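Local coordinates for enoyl-CoA hydratase/isomerase family protein (Mycobacterium tuberculosis, PDB 4FN7), which probably acts as an enoyl-CoA hydratase or isomerase of the crotonase superfamily, with a role in lipid metabolism, at residues P4-R9 against V15-D20; A33-I38 against A86-S91; R56-G61 against F110-G115; I137-L142 against A226-L231; A141-K146 against L215-A220. All coordinates share one frame; numbering follows the deposited sequence.

Contact 1: residues P4-R9 against V15-D20; sequences PVSYTR and VISMDD
Ser-6 and Ser-17 form an antiparallel hydrogen-bonded pair, with Ser-6 N bound to Ser-17 O at 2.9 Å and Ser-17 N to Ser-6 O at 3.0 Å. Thr-8 and Val-15 repeat the pattern, although unevenly: Val-15 N donates almost straight to Thr-8 O (176° at the hydrogen), whereas Thr-8 N meets Val-15 O at 148°. Past the end of the second strand, Asp-19 N adds a further bond to Pro-4 O of 2.8 Å.

Val-15 O has a second donor. Water 1 gives it a proton at 2.8 Å and is also hydrogen-bonded to Ser-6 OG and Thr-8 OG1, so it ties two hydroxyls on one face to the facing strand. Ser-6 OG stands between its own N and carbonyl carbon (chi1 67°), which also brings it to 3.4 Å from Ser-17 CB. Ser-17 OG is satisfied by Thr-52 OG1.

The two strands make the beta hairpin 5-10/13-18 at the margin of the chain's six-stranded mixed sheet, where 5-10 is an outermost strand. Strand 13-18 pairs on its far side with 48-52 in parallel, through backbone bonds of Ile-16 and Met-18.

On the other face the side chains are mainly apolar and meet helix 28-44. Val-5 CG1 packs against Ile-16 CG2 at 3.6 Å, while Ile-16 CG1 lies near the plane of the Tyr-7 ring, at its edge, 4.0 Å from Tyr-7 CD1. The phenol oxygen of Tyr-7 is bonded to Asp-44. Asp-19 OD1 accepts from Gly-21 N and from Asn-54 ND2, and Asp-20 OD1 from Lys-22 N.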
# COMPACT_ATOMS: atom_id res chain seq x y z
N PRO A 4 16.56 -7.73 31.77
CA PRO A 4 15.63 -8.11 30.71
C PRO A 4 16.16 -7.96 29.29
O PRO A 4 15.54 -8.47 28.37
CB PRO A 4 14.43 -7.18 30.94
CG PRO A 4 15.02 -5.98 31.61
CD PRO A 4 16.11 -6.53 32.49
N VAL A 5 17.30 -7.28 29.11
CA VAL A 5 17.90 -7.15 27.79
C VAL A 5 19.38 -7.49 27.83
O VAL A 5 20.10 -7.03 28.71
CB VAL A 5 17.74 -5.72 27.24
CG1 VAL A 5 18.47 -5.58 25.91
CG2 VAL A 5 16.27 -5.38 27.09
N SER A 6 19.82 -8.30 26.88
CA SER A 6 21.25 -8.55 26.74
C SER A 6 21.78 -7.86 25.49
O SER A 6 21.07 -7.71 24.50
CB SER A 6 21.54 -10.05 26.67
OG SER A 6 21.02 -10.61 25.48
N TYR A 7 23.03 -7.42 25.57
CA TYR A 7 23.72 -6.77 24.46
C TYR A 7 25.01 -7.52 24.18
O TYR A 7 25.82 -7.72 25.07
CB TYR A 7 24.04 -5.32 24.80
CG TYR A 7 24.91 -4.66 23.76
CD1 TYR A 7 24.35 -4.09 22.64
CD2 TYR A 7 26.29 -4.60 23.91
CE1 TYR A 7 25.13 -3.49 21.67
CE2 TYR A 7 27.08 -4.00 22.95
CZ TYR A 7 26.49 -3.45 21.83
OH TYR A 7 27.25 -2.84 20.86
N THR A 8 25.19 -7.92 22.92
CA THR A 8 26.37 -8.66 22.51
C THR A 8 26.84 -8.15 21.16
O THR A 8 26.10 -8.18 20.19
CB THR A 8 26.07 -10.16 22.38
OG1 THR A 8 25.38 -10.61 23.56
CG2 THR A 8 27.35 -10.95 22.20
N ARG A 9 28.08 -7.67 21.11
CA ARG A 9 28.66 -7.29 19.83
C ARG A 9 29.33 -8.51 19.19
O ARG A 9 30.13 -9.19 19.83
CB ARG A 9 29.66 -6.14 19.99
CG ARG A 9 30.31 -5.74 18.67
CD ARG A 9 31.01 -4.39 18.74
NE ARG A 9 32.08 -4.36 19.73
CZ ARG A 9 33.01 -3.41 19.80
NH1 ARG A 9 33.01 -2.41 18.92
NH2 ARG A 9 33.95 -3.46 20.73
N VAL A 15 23.80 -7.73 18.74
CA VAL A 15 22.59 -8.49 18.97
C VAL A 15 22.01 -8.08 20.32
O VAL A 15 22.66 -8.20 21.35
CB VAL A 15 22.84 -10.00 18.95
CG1 VAL A 15 21.53 -10.77 19.13
CG2 VAL A 15 23.53 -10.40 17.65
N ILE A 16 20.77 -7.59 20.28
CA ILE A 16 20.06 -7.12 21.45
C ILE A 16 18.89 -8.07 21.66
O ILE A 16 18.03 -8.20 20.79
CB ILE A 16 19.57 -5.68 21.22
CG1 ILE A 16 20.76 -4.73 21.04
CG2 ILE A 16 18.64 -5.22 22.34
CD1 ILE A 16 20.36 -3.28 20.72
N SER A 17 18.88 -8.77 22.79
CA SER A 17 17.87 -9.80 23.02
C SER A 17 17.02 -9.49 24.23
O SER A 17 17.55 -9.26 25.33
CB SER A 17 18.54 -11.16 23.20
OG SER A 17 19.04 -11.64 21.96
N MET A 18 15.71 -9.50 24.03
CA MET A 18 14.75 -9.31 25.11
C MET A 18 14.40 -10.64 25.73
O MET A 18 13.97 -11.57 25.03
CB MET A 18 13.47 -8.66 24.57
CG MET A 18 13.64 -7.25 24.04
SD MET A 18 12.08 -6.56 23.46
CE MET A 18 11.82 -7.54 21.98
N ASP A 19 14.57 -10.75 27.04
CA ASP A 19 14.05 -11.89 27.77
C ASP A 19 13.85 -11.53 29.23
O ASP A 19 14.78 -11.60 30.02
CB ASP A 19 14.97 -13.10 27.67
CG ASP A 19 14.43 -14.31 28.39
OD1 ASP A 19 13.26 -14.26 28.84
OD2 ASP A 19 15.14 -15.32 28.51
N ASP A 20 12.63 -11.11 29.59
CA ASP A 20 12.35 -10.80 30.98
C ASP A 20 11.81 -12.01 31.72
O ASP A 20 11.33 -11.88 32.85
CB ASP A 20 11.41 -9.59 31.10
CG ASP A 20 9.98 -9.91 30.69
OD1 ASP A 20 9.75 -10.98 30.08
OD2 ASP A 20 9.10 -9.07 30.97
O HOH W 1 22.59 -10.31 23.16

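Contact 2: residues A33-I38 against A86-S91; sequences ALNAAI and AYRLLS
Arg-88 reaches across to Asn-35 and Ile-38, bridging two helices of the crotonase fold, 28-44 and 73-90. The local axes run nearly parallel, 25° apart, but are 11.8 Å from each other at closest approach; such a separation suits a bridge made by a long side chain more than close backbone packing.

The polar part consists of two hydrogen bonds from a single nitrogen. Arg-88 NH1 donates to Asn-35 OD1 at 2.9 Å and to Asn-35 O at 3.1 Å, each time in the carbonyl plane on a lone pair. OD1 lies within 4° of the guanidinium plane and the backbone oxygen is tilted further out of it. Amide and guanidinium are nearly coplanar, and the amide oxygen comes in at the guanidinium edge. The arginine chain is extended, with CG anti to the backbone N (chi1 -173°) and CD and NE continuing the line, which carries the charged end across the gap.

The ionic part lies on the other terminal nitrogen: Arg-88 NH2 forms salt bridges with Asp-39 and Asp-42, both on helix 28-44. With NH1 held by Asn-35 and NH2 by the two aspartates, rotation of the guanidinium is restrained, and its positive charge is probably well compensated.

The apolar part begins over one guanidinium face, where Ile-38 CG2 sits offset toward the rim, 3.5 Å from Arg-88 CZ. Ile-38 also touches Ile-16 of strand 13-18, placing this residue between the sheet and helix 73-90. Its other branch ends against the residue that follows the arginine, Ile-38 CD1 lying 3.8 Å from Leu-89 CD2.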
# COMPACT_ATOMS: atom_id res chain seq x y z
N ALA A 33 16.11 -0.61 29.54
CA ALA A 33 17.14 -1.58 29.18
C ALA A 33 17.38 -1.60 27.68
O ALA A 33 18.52 -1.70 27.23
CB ALA A 33 16.76 -2.97 29.69
N LEU A 34 16.31 -1.50 26.90
CA LEU A 34 16.44 -1.44 25.45
C LEU A 34 17.19 -0.19 25.02
O LEU A 34 18.08 -0.26 24.17
CB LEU A 34 15.07 -1.48 24.77
CG LEU A 34 14.44 -2.87 24.66
CD1 LEU A 34 13.00 -2.74 24.18
CD2 LEU A 34 15.24 -3.77 23.72
N ASN A 35 16.81 0.95 25.59
CA ASN A 35 17.52 2.20 25.28
C ASN A 35 19.00 2.13 25.64
O ASN A 35 19.85 2.63 24.91
CB ASN A 35 16.84 3.39 25.95
CG ASN A 35 15.70 3.94 25.12
OD1 ASN A 35 15.87 4.25 23.94
ND2 ASN A 35 14.54 4.09 25.74
N ALA A 36 19.30 1.51 26.78
CA ALA A 36 20.69 1.35 27.21
C ALA A 36 21.47 0.46 26.23
O ALA A 36 22.63 0.71 25.93
CB ALA A 36 20.76 0.77 28.62
N ALA A 37 20.81 -0.58 25.73
CA ALA A 37 21.45 -1.49 24.79
C ALA A 37 21.72 -0.79 23.46
O ALA A 37 22.77 -0.98 22.85
CB ALA A 37 20.59 -2.72 24.57
N ILE A 38 20.77 0.02 23.00
CA ILE A 38 20.99 0.76 21.76
C ILE A 38 22.09 1.81 21.98
O ILE A 38 22.88 2.07 21.07
CB ILE A 38 19.68 1.39 21.20
CG1 ILE A 38 18.61 0.31 21.00
CG2 ILE A 38 19.96 2.13 19.89
CD1 ILE A 38 17.20 0.85 20.82
N ALA A 86 10.31 3.55 19.19
CA ALA A 86 9.98 3.29 17.80
C ALA A 86 10.59 4.36 16.89
O ALA A 86 11.17 4.04 15.86
CB ALA A 86 8.46 3.22 17.61
N TYR A 87 10.46 5.62 17.28
CA TYR A 87 11.04 6.71 16.51
C TYR A 87 12.56 6.52 16.39
O TYR A 87 13.14 6.67 15.31
CB TYR A 87 10.72 8.06 17.16
CG TYR A 87 11.14 9.25 16.33
CD1 TYR A 87 10.21 9.96 15.59
CD2 TYR A 87 12.47 9.66 16.30
CE1 TYR A 87 10.59 11.06 14.83
CE2 TYR A 87 12.86 10.75 15.54
CZ TYR A 87 11.92 11.45 14.81
OH TYR A 87 12.33 12.53 14.06
N ARG A 88 13.20 6.19 17.51
CA ARG A 88 14.65 5.98 17.54
C ARG A 88 15.08 4.89 16.57
O ARG A 88 16.06 5.05 15.85
CB ARG A 88 15.10 5.63 18.96
CG ARG A 88 16.61 5.57 19.10
CD ARG A 88 17.03 5.25 20.52
NE ARG A 88 18.49 5.30 20.62
CZ ARG A 88 19.18 4.99 21.71
NH1 ARG A 88 18.57 4.59 22.81
NH2 ARG A 88 20.50 5.08 21.68
N LEU A 89 14.34 3.79 16.54
CA LEU A 89 14.70 2.69 15.67
C LEU A 89 14.39 2.94 14.20
O LEU A 89 15.16 2.57 13.33
CB LEU A 89 14.06 1.39 16.16
CG LEU A 89 14.71 0.86 17.44
CD1 LEU A 89 13.86 -0.22 18.08
CD2 LEU A 89 16.13 0.35 17.18
N LEU A 90 13.24 3.57 13.92
CA LEU A 90 12.88 3.88 12.54
C LEU A 90 13.85 4.88 11.92
O LEU A 90 14.02 4.92 10.70
CB LEU A 90 11.46 4.44 12.47
CG LEU A 90 10.33 3.40 12.47
CD1 LEU A 90 8.98 4.07 12.70
CD2 LEU A 90 10.31 2.58 11.19
N SER A 91 14.49 5.70 12.76
CA SER A 91 15.43 6.69 12.25
C SER A 91 16.88 6.25 12.43
O SER A 91 17.80 7.00 12.12
CB SER A 91 15.18 8.04 12.92
OG SER A 91 15.41 7.96 14.32

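Contact 3: residues R56-G61 against F110-G115; sequences RVFSGG and FLLSCG
Phe-58 presses the CE2 corner of its ring against the last turn of helix 107-112, meeting both Leu-111 and Leu-112. Phe-58 CE2 is 3.7 Å from Leu-112 N and 3.9 Å from Leu-112 CB, while Leu-111 CD2 approaches the same CE2 atom at 3.9 Å. The Phe-58 and Leu-111 side chains cross at about a right angle, and Leu-112 CD1 lies over one face of the ring. With its CG anti to the backbone N (chi1 -178°), the phenyl group is carried away from its own loop into the interior.

In the next shell, Met-98 and Cys-100 of strand 96-100 touch both Phe-58 and Leu-112, and Leu-89 of helix 73-90 backs Leu-111. The loop is fixed by polar bonds: Phe-58 and Ser-59 pair through their backbones with His-103, and Phe-58 O accepts from Asn-24 ND2. Ser-59 OG takes the N-H of Gly-61 at 3.1 Å (167°) in an ST turn and is also bonded to Asn-24 O. A type I turn from Leu-112 to Gly-115 ends the helix.

In crotonases the loop after the strand equivalent to 48-52 and the start of the helix equivalent to 107-112 generally supply the oxyanion-hole N-H groups, placing this packing near a probable active site. Buried and largely apolar, the contact has no directional bond of its own; the placing of Phe-58 probably depends on the hydrogen bonds fixing its loop.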
# COMPACT_ATOMS: atom_id res chain seq x y z
N ARG A 56 9.64 -17.67 23.74
CA ARG A 56 8.19 -17.70 23.81
C ARG A 56 7.55 -16.61 22.95
O ARG A 56 6.57 -16.86 22.25
CB ARG A 56 7.74 -17.54 25.26
CG ARG A 56 6.24 -17.62 25.45
CD ARG A 56 5.83 -17.11 26.82
NE ARG A 56 4.38 -17.12 26.99
CZ ARG A 56 3.76 -16.81 28.12
NH1 ARG A 56 4.46 -16.50 29.20
NH2 ARG A 56 2.44 -16.83 28.18
N VAL A 57 8.12 -15.41 23.00
CA VAL A 57 7.54 -14.25 22.32
C VAL A 57 8.60 -13.34 21.73
O VAL A 57 9.77 -13.39 22.13
CB VAL A 57 6.71 -13.37 23.30
CG1 VAL A 57 5.56 -14.15 23.90
CG2 VAL A 57 7.59 -12.79 24.39
N PHE A 58 8.19 -12.49 20.80
CA PHE A 58 8.98 -11.30 20.51
C PHE A 58 8.68 -10.32 21.65
O PHE A 58 9.54 -10.04 22.48
CB PHE A 58 8.62 -10.71 19.15
CG PHE A 58 9.45 -9.51 18.78
CD1 PHE A 58 10.80 -9.64 18.49
CD2 PHE A 58 8.88 -8.25 18.73
CE1 PHE A 58 11.56 -8.54 18.16
CE2 PHE A 58 9.64 -7.13 18.40
CZ PHE A 58 10.99 -7.28 18.11
N SER A 59 7.44 -9.85 21.70
CA SER A 59 6.94 -9.11 22.86
C SER A 59 5.42 -9.10 22.88
O SER A 59 4.79 -8.91 21.84
CB SER A 59 7.45 -7.67 22.88
OG SER A 59 6.74 -6.91 23.85
N GLY A 60 4.85 -9.30 24.06
CA GLY A 60 3.41 -9.26 24.23
C GLY A 60 2.81 -7.87 24.29
O GLY A 60 1.59 -7.75 24.41
N GLY A 61 3.63 -6.83 24.22
CA GLY A 61 3.11 -5.47 24.19
C GLY A 61 3.55 -4.62 25.37
O GLY A 61 4.56 -4.93 25.99
N PHE A 110 4.30 -3.12 17.11
CA PHE A 110 4.77 -1.80 16.68
C PHE A 110 6.29 -1.75 16.68
O PHE A 110 6.90 -1.23 15.75
CB PHE A 110 4.19 -0.68 17.57
CG PHE A 110 2.70 -0.77 17.76
CD1 PHE A 110 1.89 -1.32 16.78
CD2 PHE A 110 2.12 -0.32 18.93
CE1 PHE A 110 0.51 -1.42 16.97
CE2 PHE A 110 0.74 -0.42 19.13
CZ PHE A 110 -0.06 -0.97 18.15
N LEU A 111 6.91 -2.31 17.71
CA LEU A 111 8.37 -2.42 17.75
C LEU A 111 8.88 -3.23 16.56
O LEU A 111 9.84 -2.83 15.87
CB LEU A 111 8.80 -3.07 19.07
CG LEU A 111 10.30 -3.33 19.23
CD1 LEU A 111 11.07 -2.04 19.15
CD2 LEU A 111 10.57 -4.03 20.56
N LEU A 112 8.27 -4.38 16.32
CA LEU A 112 8.66 -5.23 15.20
C LEU A 112 8.66 -4.43 13.90
O LEU A 112 9.56 -4.57 13.06
CB LEU A 112 7.70 -6.42 15.10
CG LEU A 112 7.94 -7.42 13.96
CD1 LEU A 112 9.26 -8.13 14.15
CD2 LEU A 112 6.79 -8.42 13.90
N SER A 113 7.66 -3.57 13.75
CA SER A 113 7.44 -2.79 12.54
C SER A 113 8.44 -1.66 12.35
O SER A 113 8.36 -0.92 11.37
CB SER A 113 6.01 -2.22 12.55
OG SER A 113 5.03 -3.25 12.64
N CYS A 114 9.38 -1.52 13.29
CA CYS A 114 10.44 -0.53 13.15
C CYS A 114 11.70 -1.08 12.49
O CYS A 114 12.63 -0.33 12.19
CB CYS A 114 10.82 0.05 14.51
SG CYS A 114 9.47 0.92 15.30
N GLY A 115 11.77 -2.39 12.26
CA GLY A 115 12.96 -2.97 11.65
C GLY A 115 13.00 -2.75 10.15
O GLY A 115 11.97 -2.78 9.47

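Contact 4: residues I137-L142 against A226-L231; sequences IPYAAL and AAEFGL
The Tyr-139 ring and the Glu-228 carboxylate stand 70° apart, the carboxylate approaching obliquely with Glu-228 OE2 3.7 Å from Tyr-139 CD2. The ring also engages Arg-209 of the second subunit in a cation-pi contact. Pro-138 borders the carboxylate too, its CA 3.5 Å from Glu-228 OE2.

Tyr-139 N donates to Glu-228 OE2 at 3.2 Å and 157°, reaching the oxygen on its syn side but 26° out of the carboxylate plane. One residue on, Ala-140 N gives its proton to water 2 at 2.8 Å, and this water lies 3.0 Å from Glu-228 OE2, to which it probably donates. The glutamate chain is extended beyond CG.

Pro-138 is at the N-cap position of helix 139-148, and the carboxylate from helix 225-228 takes the first N-H directly and probably the second through water 2. The latter helix closes in a Schellman motif at Gly-230.

Glu-228 OE1 forms a salt bridge with Arg-209 of the second subunit, and that arginine also donates to Ile-137 O. The carboxylate therefore joins a helix start to the subunit interface, and the N-terminal end of helix 139-148 and the arginine would both be expected to favour its charged form.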
# COMPACT_ATOMS: atom_id res chain seq x y z
N ILE A 137 -6.49 2.71 19.47
CA ILE A 137 -5.09 2.72 19.07
C ILE A 137 -4.55 4.15 19.02
O ILE A 137 -5.13 5.01 18.36
CB ILE A 137 -4.87 2.04 17.71
CG1 ILE A 137 -5.38 0.60 17.74
CG2 ILE A 137 -3.38 2.06 17.37
CD1 ILE A 137 -5.20 -0.14 16.42
N PRO A 138 -3.44 4.41 19.73
CA PRO A 138 -2.83 5.74 19.69
C PRO A 138 -2.40 6.15 18.29
O PRO A 138 -2.01 5.30 17.47
CB PRO A 138 -1.60 5.59 20.59
CG PRO A 138 -1.99 4.52 21.56
CD PRO A 138 -2.77 3.54 20.73
N TYR A 139 -2.46 7.44 18.01
CA TYR A 139 -2.05 7.95 16.71
C TYR A 139 -0.63 7.53 16.32
O TYR A 139 -0.39 7.17 15.17
CB TYR A 139 -2.20 9.47 16.64
CG TYR A 139 -3.64 9.93 16.53
CD1 TYR A 139 -4.35 9.79 15.35
CD2 TYR A 139 -4.29 10.51 17.62
CE1 TYR A 139 -5.67 10.21 15.24
CE2 TYR A 139 -5.61 10.93 17.52
CZ TYR A 139 -6.29 10.78 16.33
OH TYR A 139 -7.59 11.20 16.22
N ALA A 140 0.30 7.55 17.27
CA ALA A 140 1.68 7.17 16.95
C ALA A 140 1.75 5.72 16.47
O ALA A 140 2.50 5.40 15.55
CB ALA A 140 2.62 7.41 18.13
N ALA A 141 0.97 4.85 17.10
CA ALA A 141 0.93 3.44 16.73
C ALA A 141 0.32 3.26 15.35
O ALA A 141 0.80 2.46 14.53
CB ALA A 141 0.14 2.63 17.75
N LEU A 142 -0.75 4.00 15.08
CA LEU A 142 -1.36 3.98 13.76
C LEU A 142 -0.34 4.35 12.68
O LEU A 142 -0.27 3.70 11.63
CB LEU A 142 -2.58 4.91 13.69
CG LEU A 142 -3.80 4.46 14.51
CD1 LEU A 142 -4.87 5.54 14.51
CD2 LEU A 142 -4.36 3.16 13.96
N ALA A 226 -0.53 12.81 25.98
CA ALA A 226 -1.22 13.32 27.17
C ALA A 226 -2.63 13.80 26.83
O ALA A 226 -3.56 13.61 27.62
CB ALA A 226 -0.41 14.43 27.82
N ALA A 227 -2.78 14.43 25.67
CA ALA A 227 -4.10 14.90 25.24
C ALA A 227 -5.04 13.73 24.99
O ALA A 227 -6.25 13.83 25.22
CB ALA A 227 -3.97 15.76 23.99
N GLU A 228 -4.49 12.62 24.50
CA GLU A 228 -5.28 11.41 24.28
C GLU A 228 -5.85 10.90 25.60
O GLU A 228 -6.88 10.23 25.62
CB GLU A 228 -4.45 10.31 23.61
CG GLU A 228 -4.19 10.50 22.13
CD GLU A 228 -3.87 9.19 21.42
OE1 GLU A 228 -4.66 8.23 21.58
OE2 GLU A 228 -2.85 9.12 20.70
N PHE A 229 -5.16 11.22 26.69
CA PHE A 229 -5.61 10.83 28.02
C PHE A 229 -6.44 11.93 28.68
O PHE A 229 -6.69 11.90 29.88
CB PHE A 229 -4.42 10.46 28.91
CG PHE A 229 -3.90 9.07 28.68
CD1 PHE A 229 -4.23 8.05 29.56
CD2 PHE A 229 -3.10 8.78 27.59
CE1 PHE A 229 -3.76 6.76 29.35
CE2 PHE A 229 -2.62 7.50 27.38
CZ PHE A 229 -2.96 6.49 28.26
N GLY A 230 -6.86 12.90 27.87
CA GLY A 230 -7.72 13.97 28.35
C GLY A 230 -6.98 15.10 29.05
O GLY A 230 -7.60 16.00 29.60
N LEU A 231 -5.65 15.04 29.03
CA LEU A 231 -4.84 16.08 29.65
C LEU A 231 -4.21 16.99 28.61
O LEU A 231 -4.91 17.78 27.96
CB LEU A 231 -3.74 15.45 30.52
O HOH W 2 -0.06 8.80 19.78

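Contact 5: residues A141-K146 against L215-A220; sequences ALEIMK and LTAIRA
Glu-143 leans on Ala-217 and Ile-218 with nearly its whole length. Its CB lies 3.8 Å from Ile-218 CG1. From there the chain bends at chi2 (-69°), folding the remainder along the partner helix: Glu-143 CG is 3.6 Å from Ala-217 CB, and Glu-143 CD closes to 3.5 Å of the same methyl. Neither carboxylate oxygen is far behind, as Glu-143 OE1 lies 3.6 Å and OE2 3.9 Å from Ala-217 CB. At the tip, Glu-143 OE2 completes a salt bridge with Lys-146 NZ at 3.2 Å, one turn further along its own helix; the ammonium group stands above the carboxylate plane, 39° out of it.

The two segments belong to helices 139-148 and 200-223 and run antiparallel at 162°, with local axes 8.8 Å apart. The small Ala-217 side chain is consistent with this close spacing. Both helices also rest on 73-90 of the crotonase fold: Ile-144 touches Ala-86 and Ile-218 touches Leu-90.

Toward that buried side the contact becomes aliphatic. Ile-144 CG1 packs on Ile-218 CD1 at 3.7 Å, the two side chains crossing at about a right angle. On the neighbouring flank of helix 200-223, Arg-219 forms a salt bridge with Glu-84 and a cation-pi contact with Tyr-87.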
# COMPACT_ATOMS: atom_id res chain seq x y z
N ALA A 141 0.97 4.85 17.10
CA ALA A 141 0.93 3.44 16.73
C ALA A 141 0.32 3.26 15.35
O ALA A 141 0.80 2.46 14.53
CB ALA A 141 0.14 2.63 17.75
N LEU A 142 -0.75 4.00 15.08
CA LEU A 142 -1.36 3.98 13.76
C LEU A 142 -0.34 4.35 12.68
O LEU A 142 -0.27 3.70 11.63
CB LEU A 142 -2.58 4.91 13.69
CG LEU A 142 -3.80 4.46 14.51
CD1 LEU A 142 -4.87 5.54 14.51
CD2 LEU A 142 -4.36 3.16 13.96
N GLU A 143 0.45 5.38 12.94
CA GLU A 143 1.43 5.83 11.95
C GLU A 143 2.52 4.79 11.71
O GLU A 143 2.97 4.60 10.57
CB GLU A 143 2.02 7.17 12.38
CG GLU A 143 0.97 8.29 12.43
CD GLU A 143 0.46 8.69 11.04
OE1 GLU A 143 1.15 8.40 10.04
OE2 GLU A 143 -0.63 9.29 10.95
N ILE A 144 2.93 4.10 12.77
CA ILE A 144 3.91 3.02 12.63
C ILE A 144 3.35 1.93 11.73
O ILE A 144 4.01 1.47 10.80
CB ILE A 144 4.32 2.45 14.00
CG1 ILE A 144 5.09 3.51 14.79
CG2 ILE A 144 5.17 1.20 13.83
CD1 ILE A 144 5.22 3.22 16.26
N MET A 145 2.11 1.51 11.98
CA MET A 145 1.51 0.46 11.17
C MET A 145 1.26 0.91 9.74
O MET A 145 1.47 0.15 8.79
CB MET A 145 0.22 -0.05 11.80
CG MET A 145 0.50 -1.03 12.91
SD MET A 145 -0.99 -1.75 13.58
CE MET A 145 -1.62 -0.32 14.30
N LYS A 146 0.84 2.16 9.59
CA LYS A 146 0.51 2.71 8.28
C LYS A 146 1.74 2.72 7.38
O LYS A 146 1.63 2.61 6.16
CB LYS A 146 -0.05 4.12 8.41
CG LYS A 146 -0.78 4.60 7.18
CD LYS A 146 -1.03 6.11 7.21
CE LYS A 146 -1.86 6.53 8.40
NZ LYS A 146 -2.07 8.00 8.37
N LEU A 215 7.69 9.76 10.31
CA LEU A 215 8.44 10.23 11.47
C LEU A 215 7.84 11.51 12.04
O LEU A 215 7.68 11.65 13.25
CB LEU A 215 9.92 10.41 11.13
CG LEU A 215 10.68 9.09 10.93
CD1 LEU A 215 12.05 9.30 10.30
CD2 LEU A 215 10.81 8.36 12.26
N THR A 216 7.50 12.45 11.16
CA THR A 216 6.86 13.68 11.60
C THR A 216 5.55 13.39 12.33
O THR A 216 5.26 13.98 13.37
CB THR A 216 6.60 14.59 10.39
OG1 THR A 216 7.86 14.95 9.81
CG2 THR A 216 5.85 15.85 10.80
N ALA A 217 4.77 12.46 11.79
CA ALA A 217 3.49 12.12 12.39
C ALA A 217 3.65 11.34 13.70
O ALA A 217 2.86 11.50 14.63
CB ALA A 217 2.62 11.36 11.41
N ILE A 218 4.67 10.50 13.78
CA ILE A 218 4.97 9.80 15.02
C ILE A 218 5.37 10.80 16.11
O ILE A 218 4.91 10.71 17.24
CB ILE A 218 6.06 8.74 14.81
CG1 ILE A 218 5.50 7.59 13.97
CG2 ILE A 218 6.57 8.21 16.14
CD1 ILE A 218 6.55 6.64 13.41
N ARG A 219 6.19 11.78 15.75
CA ARG A 219 6.55 12.84 16.67
C ARG A 219 5.30 13.56 17.18
O ARG A 219 5.16 13.80 18.38
CB ARG A 219 7.49 13.84 15.99
CG ARG A 219 7.85 15.05 16.84
CD ARG A 219 8.50 14.64 18.14
NE ARG A 219 9.58 13.69 17.91
CZ ARG A 219 10.09 12.88 18.83
NH1 ARG A 219 9.61 12.91 20.07
NH2 ARG A 219 11.07 12.05 18.52
N ALA A 220 4.40 13.90 16.27
CA ALA A 220 3.15 14.56 16.66
C ALA A 220 2.35 13.65 17.59
O ALA A 220 1.72 14.12 18.53
CB ALA A 220 2.33 14.92 15.43

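Overall arrangement
Starting from the N terminus, contact 1 closes the short hairpin loop between strands 5-10 and 13-18, and the chain passes directly into helix 28-44, which packs on that hairpin. Contact 2 joins this helix to 73-90 across 47 intervening residues. Contact 3 crosses it along the chain, since 56-61 falls inside that loop while 110-115 lies beyond it; Leu-89 on Leu-111 and Ala-86 on Cys-114 link the two in space. Contacts 4 and 5 start together on helix 139-148, sharing Ala-141 and Leu-142; contact 5 closes first, on helix 200-223, then contact 4 on 225-228. Phe-110 on Ala-141 connects contact 3 to this C-terminal helical region, opposite contact 1 about the chain's centre.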